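Local coordinates for L-Ala-D/L-Glu Epimerase (Escherichia coli, PDB 1JPD), which is a member of the enolase superfamily that pairs an N-terminal capping domain with a TIM-barrel-like domain, at residues Glu12-His17 with Val309-Ala314; Glu29-Val34 with Glu56-Val61. One frame throughout, in Å; residues are numbered along the deposited sequence.

Interaction 1. Residues Glu12-His17 with Val309-Ala314; sequences EAWPLH and VDVEPA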
loop_
_atom_site.group_PDB
_atom_site.type_symbol
_atom_site.label_atom_id
_atom_site.label_comp_id
_atom_site.label_asym_id
_atom_site.label_seq_id
_atom_site.Cartn_x
_atom_site.Cartn_y
_atom_site.Cartn_z
ATOM N N GLU A 12 -3.342 -11.370 15.235
ATOM C CA GLU A 12 -2.328 -10.635 15.989
ATOM C C GLU A 12 -2.559 -9.121 16.040
ATOM O O GLU A 12 -2.647 -8.463 15.005
ATOM C CB GLU A 12 -0.937 -10.878 15.395
ATOM C CG GLU A 12 -0.443 -12.301 15.475
ATOM C CD GLU A 12 0.983 -12.452 14.971
ATOM O OE1 GLU A 12 1.443 -11.587 14.179
ATOM O OE2 GLU A 12 1.642 -13.448 15.358
ATOM N N ALA A 13 -2.630 -8.564 17.243
ATOM C CA ALA A 13 -2.810 -7.125 17.394
ATOM C C ALA A 13 -1.502 -6.495 17.872
ATOM O O ALA A 13 -1.187 -6.534 19.062
ATOM C CB ALA A 13 -3.930 -6.829 18.389
ATOM N N TRP A 14 -0.743 -5.911 16.947
ATOM C CA TRP A 14 0.539 -5.287 17.291
ATOM C C TRP A 14 0.418 -3.841 17.770
ATOM O O TRP A 14 -0.185 -3.004 17.105
ATOM C CB TRP A 14 1.493 -5.339 16.094
ATOM C CG TRP A 14 1.802 -6.728 15.606
ATOM C CD1 TRP A 14 0.971 -7.562 14.903
ATOM C CD2 TRP A 14 3.042 -7.428 15.751
ATOM N NE1 TRP A 14 1.624 -8.732 14.597
ATOM C CE2 TRP A 14 2.896 -8.676 15.103
ATOM C CE3 TRP A 14 4.266 -7.121 16.363
ATOM C CZ2 TRP A 14 3.928 -9.618 15.051
ATOM C CZ3 TRP A 14 5.296 -8.059 16.312
ATOM C CH2 TRP A 14 5.118 -9.292 15.658
ATOM N N PRO A 15 1.015 -3.528 18.930
ATOM C CA PRO A 15 0.976 -2.180 19.503
ATOM C C PRO A 15 1.634 -1.155 18.585
ATOM O O PRO A 15 2.555 -1.489 17.834
ATOM C CB PRO A 15 1.755 -2.337 20.809
ATOM C CG PRO A 15 1.604 -3.777 21.145
ATOM C CD PRO A 15 1.771 -4.436 19.807
ATOM N N LEU A 16 1.165 0.090 18.656
ATOM C CA LEU A 16 1.724 1.172 17.845
ATOM C C LEU A 16 2.560 2.087 18.740
ATOM O O LEU A 16 2.370 2.098 19.954
ATOM C CB LEU A 16 0.596 1.974 17.182
ATOM C CG LEU A 16 -0.264 1.246 16.139
ATOM C CD1 LEU A 16 -1.360 2.165 15.620
ATOM C CD2 LEU A 16 0.617 0.783 14.995
ATOM N N HIS A 17 3.490 2.833 18.141
ATOM C CA HIS A 17 4.341 3.773 18.879
ATOM C C HIS A 17 3.490 4.831 19.570
ATOM O O HIS A 17 3.647 5.110 20.759
ATOM C CB HIS A 17 5.309 4.487 17.932
ATOM C CG HIS A 17 6.592 3.757 17.717
ATOM N ND1 HIS A 17 7.451 3.443 18.748
ATOM C CD2 HIS A 17 7.178 3.299 16.587
ATOM C CE1 HIS A 17 8.513 2.826 18.262
ATOM N NE2 HIS A 17 8.373 2.726 16.952
ATOM N N VAL A 309 6.973 -2.541 17.974
ATOM C CA VAL A 309 7.900 -3.625 17.695
ATOM C C VAL A 309 7.451 -4.264 16.396
ATOM O O VAL A 309 6.332 -4.032 15.937
ATOM C CB VAL A 309 7.899 -4.688 18.813
ATOM C CG1 VAL A 309 8.571 -4.130 20.063
ATOM C CG2 VAL A 309 6.471 -5.112 19.124
ATOM N N ASP A 310 8.329 -5.066 15.809
ATOM C CA ASP A 310 8.049 -5.733 14.544
ATOM C C ASP A 310 8.388 -7.213 14.711
ATOM O O ASP A 310 8.796 -7.654 15.790
ATOM C CB ASP A 310 8.923 -5.108 13.445
ATOM C CG ASP A 310 8.513 -5.526 12.037
ATOM O OD1 ASP A 310 7.609 -6.375 11.868
ATOM O OD2 ASP A 310 9.113 -4.998 11.081
ATOM N N VAL A 311 8.211 -7.984 13.648
ATOM C CA VAL A 311 8.536 -9.393 13.703
ATOM C C VAL A 311 10.046 -9.502 13.857
ATOM O O VAL A 311 10.759 -8.500 13.828
ATOM C CB VAL A 311 8.093 -10.120 12.428
ATOM C CG1 VAL A 311 6.588 -10.248 12.413
ATOM C CG2 VAL A 311 8.576 -9.364 11.203
ATOM N N GLU A 312 10.528 -10.723 14.026
ATOM C CA GLU A 312 11.948 -10.960 14.201
ATOM C C GLU A 312 12.302 -12.128 13.288
ATOM O O GLU A 312 11.792 -13.226 13.468
ATOM C CB GLU A 312 12.203 -11.326 15.662
ATOM C CG GLU A 312 13.586 -11.006 16.194
ATOM C CD GLU A 312 13.747 -11.442 17.646
ATOM O OE1 GLU A 312 13.649 -12.661 17.920
ATOM O OE2 GLU A 312 13.963 -10.563 18.512
ATOM N N PRO A 313 13.152 -11.902 12.274
ATOM C CA PRO A 313 13.824 -10.652 11.902
ATOM C C PRO A 313 12.894 -9.704 11.151
ATOM O O PRO A 313 11.883 -10.119 10.580
ATOM C CB PRO A 313 14.956 -11.138 11.015
ATOM C CG PRO A 313 14.279 -12.226 10.243
ATOM C CD PRO A 313 13.536 -12.980 11.342
ATOM N N ALA A 314 13.262 -8.432 11.141
ATOM C CA ALA A 314 12.475 -7.417 10.476
ATOM C C ALA A 314 13.280 -6.755 9.375
ATOM O O ALA A 314 14.498 -6.916 9.304
ATOM C CB ALA A 314 12.035 -6.376 11.480
#
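The indole of Trp14 lies with its six-membered ring against the backbone of Val309-Val311, overlapping three residues in a row. In this enolase superfamily fold, the loop between strands 298-299 and 316-318 lies along strand 6-15, an outermost strand of the three-stranded antiparallel sheet in the capping domain, consistent with the C-terminal part of the chain helping to complete that domain. The ring atoms take their partners in order along the loop. CE3 of Trp14 sits 3.7 Å from the carbonyl oxygen of Val309 and 4.1 Å from that residue's CG2, while CZ3 of Trp14 comes to 3.6 Å from the carbonyl oxygen of Asp310. Farther out, CH2 of Trp14 meets CG1 of Val311 at 3.7 Å, and CZ2 shares the same methyl. The two carbonyl oxygens and CG1 of Val311 approach the ring obliquely, and the Trp14 side chain crosses those of Val309 and Val311 at about a right angle. The first torsion of Trp14 puts CG opposite the carbonyl carbon and beside the backbone N (chi1 -60°), which sends the benzene part of the indole across to the loop. No hydrogen bond joins 12-17 to 309-314, so the grip here is van der Waals. Just before the loop segment, though, backbone bonds of Pro15 with Ala308 and His17 with Trp306 tie the two parts of the chain together. Helix 283-289 touches both segments: Arg284 meets Trp14 and Val311, and Ser283 OG bonds Asp310 OD2. The indole NE1 bonds within its own strand. Glu12 OE1, also salt-bridged to Arg284, receives NE1 of Trp14 at 2.9 Å, bent to 134° at the hydrogen and arriving from above the carboxylate plane.

Interaction 2. Residues Glu29-Val34 with Glu56-Val61; sequences EARVVV and ESDASV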
loop_
_atom_site.group_PDB
_atom_site.type_symbol
_atom_site.label_atom_id
_atom_site.label_comp_id
_atom_site.label_asym_id
_atom_site.label_seq_id
_atom_site.Cartn_x
_atom_site.Cartn_y
_atom_site.Cartn_z
ATOM N N GLU A 29 -3.564 -0.055 17.966
ATOM C CA GLU A 29 -2.892 -1.268 17.492
ATOM C C GLU A 29 -3.230 -1.693 16.064
ATOM O O GLU A 29 -4.355 -1.519 15.611
ATOM C CB GLU A 29 -3.188 -2.418 18.462
ATOM C CG GLU A 29 -4.672 -2.680 18.697
ATOM C CD GLU A 29 -4.945 -3.476 19.971
ATOM O OE1 GLU A 29 -6.098 -3.937 20.146
ATOM O OE2 GLU A 29 -4.013 -3.631 20.796
ATOM N N ALA A 30 -2.240 -2.247 15.366
ATOM C CA ALA A 30 -2.422 -2.698 13.990
ATOM C C ALA A 30 -2.868 -4.145 14.033
ATOM O O ALA A 30 -2.097 -5.024 14.388
ATOM C CB ALA A 30 -1.108 -2.578 13.210
ATOM N N ARG A 31 -4.114 -4.402 13.670
ATOM C CA ARG A 31 -4.622 -5.759 13.709
ATOM C C ARG A 31 -4.396 -6.526 12.421
ATOM O O ARG A 31 -4.888 -6.136 11.369
ATOM C CB ARG A 31 -6.103 -5.729 14.064
ATOM C CG ARG A 31 -6.328 -5.240 15.482
ATOM C CD ARG A 31 -7.760 -5.396 15.946
ATOM N NE ARG A 31 -7.792 -5.419 17.404
ATOM C CZ ARG A 31 -7.709 -6.527 18.139
ATOM N NH1 ARG A 31 -7.600 -7.712 17.550
ATOM N NH2 ARG A 31 -7.712 -6.448 19.465
ATOM N N VAL A 32 -3.653 -7.626 12.515
ATOM C CA VAL A 32 -3.359 -8.443 11.345
ATOM C C VAL A 32 -3.751 -9.902 11.531
ATOM O O VAL A 32 -3.809 -10.408 12.646
ATOM C CB VAL A 32 -1.854 -8.405 10.989
ATOM C CG1 VAL A 32 -1.388 -6.964 10.852
ATOM C CG2 VAL A 32 -1.045 -9.138 12.046
ATOM N N VAL A 33 -4.021 -10.573 10.422
ATOM C CA VAL A 33 -4.371 -11.978 10.457
ATOM C C VAL A 33 -3.272 -12.739 9.723
ATOM O O VAL A 33 -2.913 -12.404 8.587
ATOM C CB VAL A 33 -5.725 -12.241 9.771
ATOM C CG1 VAL A 33 -5.950 -13.732 9.649
ATOM C CG2 VAL A 33 -6.850 -11.607 10.576
ATOM N N VAL A 34 -2.731 -13.762 10.375
ATOM C CA VAL A 34 -1.665 -14.546 9.774
ATOM C C VAL A 34 -2.133 -15.934 9.359
ATOM O O VAL A 34 -2.953 -16.556 10.039
ATOM C CB VAL A 34 -0.479 -14.725 10.748
ATOM C CG1 VAL A 34 0.671 -15.411 10.031
ATOM C CG2 VAL A 34 -0.043 -13.388 11.308
ATOM N N GLU A 56 -14.397 -5.136 6.531
ATOM C CA GLU A 56 -13.667 -6.302 7.000
ATOM C C GLU A 56 -13.223 -6.064 8.436
ATOM O O GLU A 56 -12.914 -4.945 8.837
ATOM C CB GLU A 56 -12.427 -6.538 6.159
ATOM C CG GLU A 56 -12.645 -6.661 4.672
ATOM C CD GLU A 56 -11.324 -6.851 3.930
ATOM O OE1 GLU A 56 -10.332 -6.171 4.298
ATOM O OE2 GLU A 56 -11.286 -7.666 2.981
ATOM N N SER A 57 -13.196 -7.138 9.204
ATOM C CA SER A 57 -12.760 -7.101 10.593
ATOM C C SER A 57 -11.929 -8.372 10.707
ATOM O O SER A 57 -11.930 -9.182 9.775
ATOM C CB SER A 57 -13.973 -7.181 11.512
ATOM O OG SER A 57 -14.692 -8.374 11.240
ATOM N N ASP A 58 -11.215 -8.562 11.811
ATOM C CA ASP A 58 -10.430 -9.787 11.932
ATOM C C ASP A 58 -11.344 -11.009 11.879
ATOM O O ASP A 58 -11.013 -12.014 11.245
ATOM C CB ASP A 58 -9.624 -9.803 13.230
ATOM C CG ASP A 58 -8.518 -8.774 13.239
ATOM O OD1 ASP A 58 -8.018 -8.426 12.151
ATOM O OD2 ASP A 58 -8.135 -8.324 14.338
ATOM N N ALA A 59 -12.498 -10.922 12.538
ATOM C CA ALA A 59 -13.457 -12.029 12.553
ATOM C C ALA A 59 -13.950 -12.325 11.139
ATOM O O ALA A 59 -13.995 -13.481 10.699
ATOM C CB ALA A 59 -14.637 -11.681 13.448
ATOM N N SER A 60 -14.313 -11.255 10.437
ATOM C CA SER A 60 -14.814 -11.332 9.071
ATOM C C SER A 60 -13.835 -12.006 8.103
ATOM O O SER A 60 -14.222 -12.851 7.289
ATOM C CB SER A 60 -15.126 -9.922 8.575
ATOM O OG SER A 60 -15.701 -9.969 7.289
ATOM N N VAL A 61 -12.566 -11.621 8.195
ATOM C CA VAL A 61 -11.533 -12.174 7.335
ATOM C C VAL A 61 -11.148 -13.597 7.733
ATOM O O VAL A 61 -10.861 -14.430 6.871
ATOM C CB VAL A 61 -10.281 -11.282 7.350
ATOM C CG1 VAL A 61 -9.218 -11.868 6.440
ATOM C CG2 VAL A 61 -10.650 -9.873 6.908
#
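Segment 29-34 of strand 29-39 passes the N-terminal end of helix 58-66, and the backbones come nearest at Val33 and Asp58, whose CA atoms lie 6.6 Å apart. The setting is the N-terminal capping domain of the enolase superfamily fold, where this first turn of helix packs on the middle strand of the three-stranded antiparallel sheet. Asp58 carries the contact: its side chain leaves the helix toward the strand and lays the carboxylate between Arg31 and Val33. OD1 of Asp58 rests on CG2 of Val33 at 3.7 Å, the two side chains sliding past each other in opposite directions. OD2 of Asp58 turns to Arg31 and meets the aliphatic part of that side chain crosswise, 3.3 Å from CB and 3.4 Å from CD of Arg31. With CG of Arg31 beside its backbone N (chi1 -67°) and the chain extended from CG to NE, the guanidinium swings past the carboxylate and offers its edge. NH1 of Arg31 makes a weak hydrogen bond to OD2 of Asp58, 3.3 Å long though nearly straight at 162°, as part of a salt bridge; the two planes are turned 52° from each other. Glu11 lies close by, its OE2 near Asp58 OD2, and the positive charge of Arg31 probably eases that crowding of acids. The helix start itself is capped by Ser57 at the N-cap, and the amide dipoles there would be expected to suit the negative charge of Asp58. Glu29 completes the network on the strand side, its OE1 taking a weak bond from NH2 of Arg31 at 3.1 Å.

Strands 6-15 and 29-39 are neighbours in the capping-domain sheet, so interactions 1 and 2 are joined directly: Ala30 N probably bonds Trp14 O, and Glu12 N the carbonyl of Val32. Interaction 1 lies at the surface and sets the N-terminal strand against a late loop, bringing together parts of the chain nearly three hundred residues apart. Interaction 2 is largely buried, joins neighbouring N-terminal elements and is nested inside the loop that interaction 1 closes. Their chemistry differs accordingly. An aromatic ring laid against backbone and valine methyls holds the late loop to the strand, whereas a salt-bridge network, with its arginine exposed and its aspartate buried, links sheet to helix.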